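Local coordinates for putative gamma-glutamylcyclotransferase YkqA (Bacillus subtilis, PDB 2QIK), which is a putative gamma-glutamylcyclotransferase that probably releases the gamma-glutamyl group of its substrates by cyclising it, its own activity not yet established, at residues R12-H18 and Y57-Y61; D153-R157 and L257-P261; A239-P243 and H270-K276. All blocks are in the same frame, centred on the assembly; numbering follows the deposited sequence. Where two conformers were deposited one is given.

Interaction 1. Residues R12-H18 and Y57-Y61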
loop_
_atom_site.group_PDB
_atom_site.type_symbol
_atom_site.label_atom_id
_atom_site.label_comp_id
_atom_site.label_asym_id
_atom_site.label_seq_id
_atom_site.Cartn_x
_atom_site.Cartn_y
_atom_site.Cartn_z
ATOM N N ARG A 12 -1.622 -7.426 12.081
ATOM C CA ARG A 12 -1.667 -7.255 10.649
ATOM C C ARG A 12 -1.268 -8.567 9.930
ATOM O O ARG A 12 -0.600 -9.444 10.506
ATOM C CB ARG A 12 -0.760 -6.106 10.144
ATOM C CG ARG A 12 -1.307 -4.736 10.541
ATOM C CD ARG A 12 -0.422 -3.604 10.002
ATOM N NE ARG A 12 -0.470 -3.575 8.553
ATOM C CZ ARG A 12 0.146 -2.698 7.833
ATOM N NH1 ARG A 12 0.815 -1.691 8.358
ATOM N NH2 ARG A 12 0.142 -2.772 6.517
ATOM N N LYS A 13 -1.649 -8.663 8.681
ATOM C CA LYS A 13 -1.370 -9.874 7.907
ATOM C C LYS A 13 0.109 -10.141 7.943
ATOM O O LYS A 13 0.916 -9.231 7.820
ATOM C CB LYS A 13 -1.897 -9.686 6.467
ATOM C CG LYS A 13 -2.007 -10.944 5.676
ATOM C CD LYS A 13 -2.461 -10.585 4.213
ATOM C CE LYS A 13 -2.893 -11.826 3.517
ATOM N NZ LYS A 13 -3.332 -11.513 2.100
ATOM N N HIS A 14 0.493 -11.397 8.056
ATOM C CA HIS A 14 1.861 -11.813 8.054
ATOM C C HIS A 14 2.676 -11.305 9.231
ATOM O O HIS A 14 3.942 -11.369 9.215
ATOM C CB HIS A 14 2.621 -11.452 6.760
ATOM C CG HIS A 14 1.898 -11.896 5.548
ATOM N ND1 HIS A 14 1.539 -11.135 4.480
ATOM C CD2 HIS A 14 1.418 -13.138 5.296
ATOM C CE1 HIS A 14 0.853 -11.879 3.621
ATOM N NE2 HIS A 14 0.804 -13.106 4.078
ATOM N N GLU A 15 2.011 -10.955 10.317
ATOM C CA GLU A 15 2.721 -10.602 11.552
ATOM C C GLU A 15 2.410 -11.698 12.588
ATOM O O GLU A 15 1.525 -12.542 12.420
ATOM C CB GLU A 15 2.180 -9.267 12.077
ATOM C CG GLU A 15 2.414 -8.106 11.117
ATOM C CD GLU A 15 3.818 -7.587 11.019
ATOM O OE1 GLU A 15 4.783 -8.169 11.553
ATOM O OE2 GLU A 15 3.955 -6.505 10.406
ATOM N N LYS A 16 3.222 -11.692 13.664
ATOM C CA LYS A 16 3.279 -12.844 14.557
ATOM C C LYS A 16 1.976 -13.193 15.237
ATOM O O LYS A 16 1.751 -14.340 15.616
ATOM C CB LYS A 16 4.371 -12.671 15.567
ATOM C CG LYS A 16 4.177 -11.547 16.510
ATOM C CD LYS A 16 5.338 -11.432 17.455
ATOM C CE LYS A 16 5.160 -10.246 18.414
ATOM N NZ LYS A 16 6.286 -10.097 19.364
ATOM N N ASN A 17 1.087 -12.243 15.448
ATOM C CA ASN A 17 -0.218 -12.547 16.091
ATOM C C ASN A 17 -1.400 -12.627 15.161
ATOM O O ASN A 17 -2.544 -12.715 15.613
ATOM C CB ASN A 17 -0.474 -11.622 17.300
ATOM C CG ASN A 17 0.570 -11.819 18.407
ATOM O OD1 ASN A 17 0.935 -12.946 18.708
ATOM N ND2 ASN A 17 0.982 -10.748 19.007
ATOM N N HIS A 18 -1.159 -12.577 13.848
ATOM C CA HIS A 18 -2.268 -12.502 12.910
ATOM C C HIS A 18 -3.183 -13.721 12.997
ATOM O O HIS A 18 -4.376 -13.603 12.754
ATOM C CB HIS A 18 -1.733 -12.331 11.517
ATOM C CG HIS A 18 -2.783 -12.165 10.476
ATOM N ND1 HIS A 18 -3.598 -11.061 10.413
ATOM C CD2 HIS A 18 -3.206 -12.988 9.498
ATOM C CE1 HIS A 18 -4.438 -11.210 9.397
ATOM N NE2 HIS A 18 -4.234 -12.386 8.841
ATOM N N TYR A 57 -1.511 3.744 9.845
ATOM C CA TYR A 57 -1.913 2.880 8.754
ATOM C C TYR A 57 -2.181 1.452 9.269
ATOM O O TYR A 57 -1.564 1.013 10.235
ATOM C CB TYR A 57 -0.885 2.886 7.629
ATOM C CG TYR A 57 -0.892 4.212 6.943
ATOM C CD1 TYR A 57 -0.105 5.293 7.367
ATOM C CD2 TYR A 57 -1.829 4.460 5.953
ATOM C CE1 TYR A 57 -0.226 6.548 6.829
ATOM C CE2 TYR A 57 -1.940 5.708 5.378
ATOM C CZ TYR A 57 -1.151 6.767 5.820
ATOM O OH TYR A 57 -1.384 8.034 5.280
ATOM N N GLY A 58 -3.129 0.775 8.663
ATOM C CA GLY A 58 -3.443 -0.543 9.069
ATOM C C GLY A 58 -4.438 -1.195 8.122
ATOM O O GLY A 58 -4.537 -0.838 6.954
ATOM N N GLU A 59 -5.162 -2.193 8.647
ATOM C CA GLU A 59 -6.035 -3.047 7.863
ATOM C C GLU A 59 -7.340 -3.219 8.622
ATOM O O GLU A 59 -7.336 -3.152 9.861
ATOM C CB GLU A 59 -5.386 -4.446 7.726
ATOM C CG GLU A 59 -4.021 -4.422 7.057
ATOM C CD GLU A 59 -3.170 -5.639 7.276
ATOM O OE1 GLU A 59 -1.909 -5.535 7.162
ATOM O OE2 GLU A 59 -3.624 -6.703 7.615
ATOM N N VAL A 60 -8.452 -3.396 7.879
ATOM C CA VAL A 60 -9.764 -3.597 8.500
ATOM C C VAL A 60 -10.233 -5.009 8.257
ATOM O O VAL A 60 -10.251 -5.467 7.118
ATOM C CB VAL A 60 -10.780 -2.616 7.978
ATOM C CG1 VAL A 60 -12.167 -2.843 8.574
ATOM C CG2 VAL A 60 -10.346 -1.152 8.180
ATOM N N TYR A 61 -10.628 -5.684 9.332
ATOM C CA TYR A 61 -11.186 -7.026 9.304
ATOM C C TYR A 61 -12.579 -7.036 9.902
ATOM O O TYR A 61 -12.955 -6.176 10.692
ATOM C CB TYR A 61 -10.281 -7.973 10.133
ATOM C CG TYR A 61 -8.986 -8.266 9.465
ATOM C CD1 TYR A 61 -7.924 -7.389 9.592
ATOM C CD2 TYR A 61 -8.780 -9.379 8.680
ATOM C CE1 TYR A 61 -6.753 -7.559 8.950
ATOM C CE2 TYR A 61 -7.605 -9.580 8.017
ATOM C CZ TYR A 61 -6.557 -8.621 8.160
ATOM O OH TYR A 61 -5.380 -8.831 7.442
HETATM O O HOH W 1 0.722 -0.250 10.859
HETATM O O HOH W 2 -0.346 -5.520 5.316
#
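Arg-12 and Lys-13 grip the carboxylate of Glu-59 from the first two positions of a type II beta turn, Arg-12 to Glu-15, in the loop after strand 3-7 of the AIG2-like fold. Strand 55-63, which carries Glu-59, is the antiparallel neighbour of strand 3-7, and Tyr-8 to Leu-11, probably substrate-binding by similarity, lie just before the turn. The tight part surrounds the two carboxylate oxygens. Arg-12 wraps round OE1 of Glu-59: its CB lies 3.2 Å from that oxygen, and a bend at chi3 (66°) brings NE to 2.8 Å from the same atom. This salt bridge is almost straight (176°) and lies in the guanidinium plane, but the carboxylate is turned 87° against that plane, so the N-H of NE comes to OE1 from above the carboxylate. OE2 of Glu-59 takes two donors, Lys-13 N at 3.0 Å on its syn lone pair and the hydroxyl OH of Tyr-61 at 2.8 Å. Replacing Glu-59 by an alanine would probably leave Lys-13 N and the Tyr-61 hydroxyl without their shared acceptor and NE of Arg-12 without its carboxylate, Asp-114 still pairing with the guanidinium through NH1. Beyond NE the contact becomes looser. Gly-58 CA lies over one face of the guanidinium, whereas NH1 of Arg-12 connects to Tyr-57 O through a water, 2.9 Å from NH1 and 2.7 Å from the carbonyl oxygen. The Lys-13 chain leads away from the strand to Asp-218. At the partly exposed far end His-18, its ND1 bonded to Leu-11 O and Lys-13 CA over its ring centre, brings CE1 to 3.2 Å from Tyr-61 OH.

Interaction 2. Residues D153-R157 and L257-P261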
loop_
_atom_site.group_PDB
_atom_site.type_symbol
_atom_site.label_atom_id
_atom_site.label_comp_id
_atom_site.label_asym_id
_atom_site.label_seq_id
_atom_site.Cartn_x
_atom_site.Cartn_y
_atom_site.Cartn_z
ATOM N N ASP A 153 16.544 -7.332 -12.337
ATOM C CA ASP A 153 16.182 -8.700 -11.863
ATOM C C ASP A 153 14.654 -8.713 -11.620
ATOM O O ASP A 153 14.162 -8.895 -10.491
ATOM C CB ASP A 153 16.941 -9.083 -10.561
ATOM C CG ASP A 153 16.781 -10.534 -10.155
ATOM O OD1 ASP A 153 16.355 -11.388 -10.937
ATOM O OD2 ASP A 153 17.107 -10.855 -9.048
ATOM N N PRO A 154 13.886 -8.501 -12.682
ATOM C CA PRO A 154 12.433 -8.620 -12.574
ATOM C C PRO A 154 12.069 -10.064 -12.289
ATOM O O PRO A 154 12.529 -10.991 -12.954
ATOM C CB PRO A 154 11.909 -8.112 -13.930
ATOM C CG PRO A 154 13.038 -8.432 -14.869
ATOM C CD PRO A 154 14.281 -8.198 -14.064
ATOM N N VAL A 155 11.176 -10.229 -11.341
ATOM C CA VAL A 155 10.505 -11.487 -11.175
ATOM C C VAL A 155 9.537 -11.638 -12.348
ATOM O O VAL A 155 9.460 -12.739 -12.903
ATOM C CB VAL A 155 9.784 -11.572 -9.815
ATOM C CG1 VAL A 155 9.034 -12.976 -9.689
ATOM C CG2 VAL A 155 10.817 -11.371 -8.701
ATOM N N GLY A 156 8.932 -10.542 -12.783
ATOM C CA GLY A 156 8.090 -10.480 -13.968
ATOM C C GLY A 156 6.680 -10.071 -13.627
ATOM O O GLY A 156 6.389 -9.464 -12.606
ATOM N N ARG A 157 5.820 -10.382 -14.576
ATOM C CA ARG A 157 4.428 -10.006 -14.508
ATOM C C ARG A 157 3.827 -10.536 -13.260
ATOM O O ARG A 157 3.998 -11.702 -12.884
ATOM C CB ARG A 157 3.678 -10.631 -15.675
ATOM C CG ARG A 157 2.295 -10.149 -15.850
ATOM C CD ARG A 157 1.563 -10.875 -16.941
ATOM N NE ARG A 157 2.289 -10.782 -18.186
ATOM C CZ ARG A 157 1.961 -11.425 -19.303
ATOM N NH1 ARG A 157 2.684 -11.238 -20.383
ATOM N NH2 ARG A 157 0.919 -12.219 -19.351
ATOM N N LEU A 257 6.158 -4.376 -22.447
ATOM C CA LEU A 257 7.253 -5.307 -22.176
ATOM C C LEU A 257 6.834 -6.459 -21.265
ATOM O O LEU A 257 7.241 -7.590 -21.468
ATOM C CB LEU A 257 8.439 -4.556 -21.574
ATOM C CG LEU A 257 9.784 -5.212 -21.182
ATOM C CD1 LEU A 257 10.319 -5.928 -22.399
ATOM C CD2 LEU A 257 10.722 -4.113 -20.658
ATOM N N TYR A 258 6.055 -6.154 -20.231
ATOM C CA TYR A 258 5.841 -7.127 -19.178
ATOM C C TYR A 258 4.449 -7.734 -19.062
ATOM O O TYR A 258 4.310 -8.828 -18.526
ATOM C CB TYR A 258 6.182 -6.451 -17.843
ATOM C CG TYR A 258 7.641 -6.077 -17.615
ATOM C CD1 TYR A 258 8.589 -7.050 -17.389
ATOM C CD2 TYR A 258 8.016 -4.759 -17.441
ATOM C CE1 TYR A 258 9.889 -6.766 -17.155
ATOM C CE2 TYR A 258 9.372 -4.429 -17.165
ATOM C CZ TYR A 258 10.309 -5.446 -17.005
ATOM O OH TYR A 258 11.649 -5.179 -16.707
ATOM N N LEU A 259 3.403 -6.996 -19.401
ATOM C CA LEU A 259 2.042 -7.371 -18.969
ATOM C C LEU A 259 1.283 -8.150 -20.044
ATOM O O LEU A 259 1.718 -8.260 -21.181
ATOM C CB LEU A 259 1.266 -6.126 -18.549
ATOM C CG LEU A 259 1.960 -5.243 -17.516
ATOM C CD1 LEU A 259 1.018 -4.176 -17.092
ATOM C CD2 LEU A 259 2.445 -6.077 -16.302
ATOM N N SER A 260 0.153 -8.695 -19.697
ATOM C CA SER A 260 -0.614 -9.434 -20.698
ATOM C C SER A 260 -1.121 -8.447 -21.769
ATOM O O SER A 260 -1.475 -7.333 -21.467
ATOM C CB SER A 260 -1.772 -10.228 -20.079
ATOM O OG SER A 260 -2.810 -9.419 -19.565
ATOM N N PRO A 261 -1.181 -8.869 -23.036
ATOM C CA PRO A 261 -1.767 -8.044 -24.070
ATOM C C PRO A 261 -3.203 -7.559 -23.723
ATOM O O PRO A 261 -3.494 -6.434 -23.974
ATOM C CB PRO A 261 -1.668 -8.942 -25.323
ATOM C CG PRO A 261 -0.775 -10.013 -24.990
ATOM C CD PRO A 261 -0.663 -10.162 -23.563
#
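Arg-157 lays its guanidinium flat on the peptide between Leu-259 and Ser-260, at the turn between helices 245-258 and 261-273. Ser-260 N sits over the centre of the group, 3.3 Å from Arg-157 CZ, and Leu-259 C lies over the same face nearer the rim. The edge does the bonding: NE of Arg-157 donates to Tyr-258 O at 2.8 Å, nearly in the guanidinium plane and on a lone pair in the carbonyl plane (165° at the hydrogen); NH1 adds only a weak bond. With CG opposite the backbone N (chi1 -170°), the chain first runs out extended, then bends at chi3 to turn this edge to the carbonyl. Its CG passes 4.1 Å from Leu-259 CD2. At the other end of the contact Pro-154 crosses Tyr-258 at about a right angle, its CB 4.0 Å from CE1 of the tyrosine. Between Pro-154 and Arg-157 the strand has a classic beta bulge, Val-155 and Gly-156 pairing together with Leu-190. Ser-260 OG caps the next helix at Phe-263 N and bonds to Glu-187. The cation thus meets a carbonyl at the C-terminal end of helix 245-258, where the helix dipole would probably favour it.

Interaction 3. Residues A239-P243 and H270-K276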
loop_
_atom_site.group_PDB
_atom_site.type_symbol
_atom_site.label_atom_id
_atom_site.label_comp_id
_atom_site.label_asym_id
_atom_site.label_seq_id
_atom_site.Cartn_x
_atom_site.Cartn_y
_atom_site.Cartn_z
ATOM N N ALA A 239 -10.564 12.664 -8.516
ATOM C CA ALA A 239 -11.191 12.061 -9.702
ATOM C C ALA A 239 -10.173 11.950 -10.823
ATOM O O ALA A 239 -9.310 12.777 -10.998
ATOM C CB ALA A 239 -12.409 12.771 -10.164
ATOM N N GLU A 240 -10.312 10.891 -11.609
ATOM C CA GLU A 240 -9.319 10.585 -12.623
ATOM C C GLU A 240 -9.356 11.596 -13.758
ATOM O O GLU A 240 -10.415 11.956 -14.317
ATOM C CB GLU A 240 -9.534 9.188 -13.187
ATOM C CG GLU A 240 -9.382 8.053 -12.207
ATOM C CD GLU A 240 -9.321 6.725 -12.970
ATOM O OE1 GLU A 240 -8.264 6.371 -13.585
ATOM O OE2 GLU A 240 -10.392 6.004 -13.045
ATOM N N ILE A 241 -8.185 12.018 -14.181
ATOM C CA ILE A 241 -7.962 12.768 -15.376
ATOM C C ILE A 241 -6.850 12.109 -16.179
ATOM O O ILE A 241 -6.091 11.325 -15.645
ATOM C CB ILE A 241 -7.684 14.251 -15.137
ATOM C CG1 ILE A 241 -6.377 14.483 -14.462
ATOM C CG2 ILE A 241 -8.779 14.894 -14.333
ATOM C CD1 ILE A 241 -6.090 15.977 -14.294
ATOM N N ALA A 242 -6.718 12.442 -17.445
ATOM C CA ALA A 242 -5.733 11.818 -18.284
ATOM C C ALA A 242 -4.287 12.132 -17.849
ATOM O O ALA A 242 -3.990 13.249 -17.408
ATOM C CB ALA A 242 -5.898 12.257 -19.727
ATOM N N PRO A 243 -3.410 11.150 -18.013
ATOM C CA PRO A 243 -2.003 11.405 -17.766
ATOM C C PRO A 243 -1.381 12.248 -18.912
ATOM O O PRO A 243 -1.906 12.288 -20.038
ATOM C CB PRO A 243 -1.373 9.990 -17.779
ATOM C CG PRO A 243 -2.278 9.172 -18.656
ATOM C CD PRO A 243 -3.660 9.747 -18.414
ATOM N N HIS A 270 -8.264 2.788 -21.070
ATOM C CA HIS A 270 -8.643 3.577 -19.921
ATOM C C HIS A 270 -7.946 4.914 -19.928
ATOM O O HIS A 270 -8.606 5.938 -19.714
ATOM C CB HIS A 270 -8.342 2.807 -18.632
ATOM C CG HIS A 270 -8.730 3.525 -17.401
ATOM N ND1 HIS A 270 -10.056 3.725 -17.061
ATOM C CD2 HIS A 270 -7.981 4.090 -16.441
ATOM C CE1 HIS A 270 -10.094 4.429 -15.950
ATOM N NE2 HIS A 270 -8.848 4.661 -15.539
HETATM N N MSE A 271 -6.625 4.922 -20.073
HETATM C CA MSE A 271 -5.884 6.173 -20.111
HETATM C C MSE A 271 -6.410 7.108 -21.194
HETATM O O MSE A 271 -6.528 8.295 -20.996
HETATM C CB MSE A 271 -4.414 5.919 -20.311
HETATM C CG MSE A 271 -3.750 5.210 -19.120
HETATM SE SE MSE A 271 -1.867 5.050 -19.159
HETATM C CE MSE A 271 -1.723 3.955 -20.636
ATOM N N ASN A 272 -6.685 6.564 -22.357
ATOM C CA ASN A 272 -7.103 7.378 -23.516
ATOM C C ASN A 272 -8.545 7.862 -23.388
ATOM O O ASN A 272 -8.948 8.761 -24.125
ATOM C CB ASN A 272 -6.896 6.615 -24.837
ATOM C CG ASN A 272 -5.497 6.405 -25.196
ATOM O OD1 ASN A 272 -5.113 5.330 -25.790
ATOM N ND2 ASN A 272 -4.669 7.379 -24.878
ATOM N N SER A 273 -9.338 7.288 -22.492
ATOM C CA SER A 273 -10.752 7.596 -22.306
ATOM C C SER A 273 -10.941 8.742 -21.313
ATOM O O SER A 273 -12.001 9.361 -21.220
ATOM C CB SER A 273 -11.512 6.327 -21.847
ATOM O OG SER A 273 -12.891 6.536 -21.905
ATOM N N LEU A 274 -9.918 9.007 -20.517
ATOM C CA LEU A 274 -10.058 9.981 -19.469
ATOM C C LEU A 274 -10.122 11.423 -19.996
ATOM O O LEU A 274 -9.437 11.757 -20.964
ATOM C CB LEU A 274 -8.875 9.789 -18.491
ATOM C CG LEU A 274 -8.865 8.488 -17.653
ATOM C CD1 LEU A 274 -7.583 8.406 -16.893
ATOM C CD2 LEU A 274 -10.058 8.403 -16.732
ATOM N N PRO A 275 -10.858 12.272 -19.283
ATOM C CA PRO A 275 -10.898 13.687 -19.666
ATOM C C PRO A 275 -9.571 14.334 -19.363
ATOM O O PRO A 275 -8.884 13.960 -18.418
ATOM C CB PRO A 275 -11.992 14.270 -18.774
ATOM C CG PRO A 275 -12.020 13.373 -17.623
ATOM C CD PRO A 275 -11.635 11.961 -18.066
ATOM N N LYS A 276 -9.227 15.363 -20.092
ATOM C CA LYS A 276 -8.030 16.105 -19.816
ATOM C C LYS A 276 -8.287 16.932 -18.567
ATOM O O LYS A 276 -9.419 17.389 -18.290
ATOM C CB LYS A 276 -7.652 16.992 -21.015
ATOM C CG LYS A 276 -6.193 17.388 -20.988
ATOM C CD LYS A 276 -5.910 18.809 -21.352
ATOM C CE LYS A 276 -4.460 19.102 -21.252
ATOM N NZ LYS A 276 -3.600 17.996 -21.826
#
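The C-terminal end of helix 261-273 and the extended tail behind it pack on the loop that leads into helix 245-258, joined by a His-carboxylate hydrogen bond at one end and a backbone bond at the other. A first torsion of -178° swings the His-270 ring away from its own backbone N and out to Glu-240, where NE2 donates to OE1 of Glu-240 at 2.7 Å. The bond lies near the ring plane, enters OE1 on its syn side, and is fairly straight (164°); carboxylate and ring are twisted 33° apart. Between the two bonds Leu-274 wedges into the loop: CD2 touches Glu-240 CB at 3.7 Å, CD1 rests 3.5 Å from Ile-241 O, and CB packs on Ala-242. Farther along, Ala-242 N donates to Pro-275 O at 2.8 Å, with the donor tilted from the carbonyl plane, and the same oxygen receives a CA-H...O contact from Ile-241. Pro-243 CG meets the selenium SE of selenomethionine Met-271 at 4.2 Å. Strand 164-171 backs the contact, Phe-167 N bonding to OE1 of Glu-240 and Arg-166 pairing with OE2; Ser-175 of strand 174-180 holds the loop backbone, while Met-271 also packs against Gln-248 and Ile-251 of helix 245-258.

In the fold
From the N terminus, interaction 1 comes first: it closes the loop from the turn after strand 3-7 to strand 55-63, wholly within the first AIG2-like range, and is complete before the other two begin. Interaction 2 opens at strand 154-161, an outer strand of the three-stranded sheet, and closes about a hundred residues later at the junction of helices 245-258 and 261-273. Interaction 3 opens inside that span, ahead of helix 245-258, and closes beyond residues 257-261, at the end of helix 261-273, so the two cross. Interaction 2 thus ties the helix junction to the sheet, and interaction 3 joins the start of the pair to its end. Interactions 1 and 3 lie on opposite sides of the chain's centre.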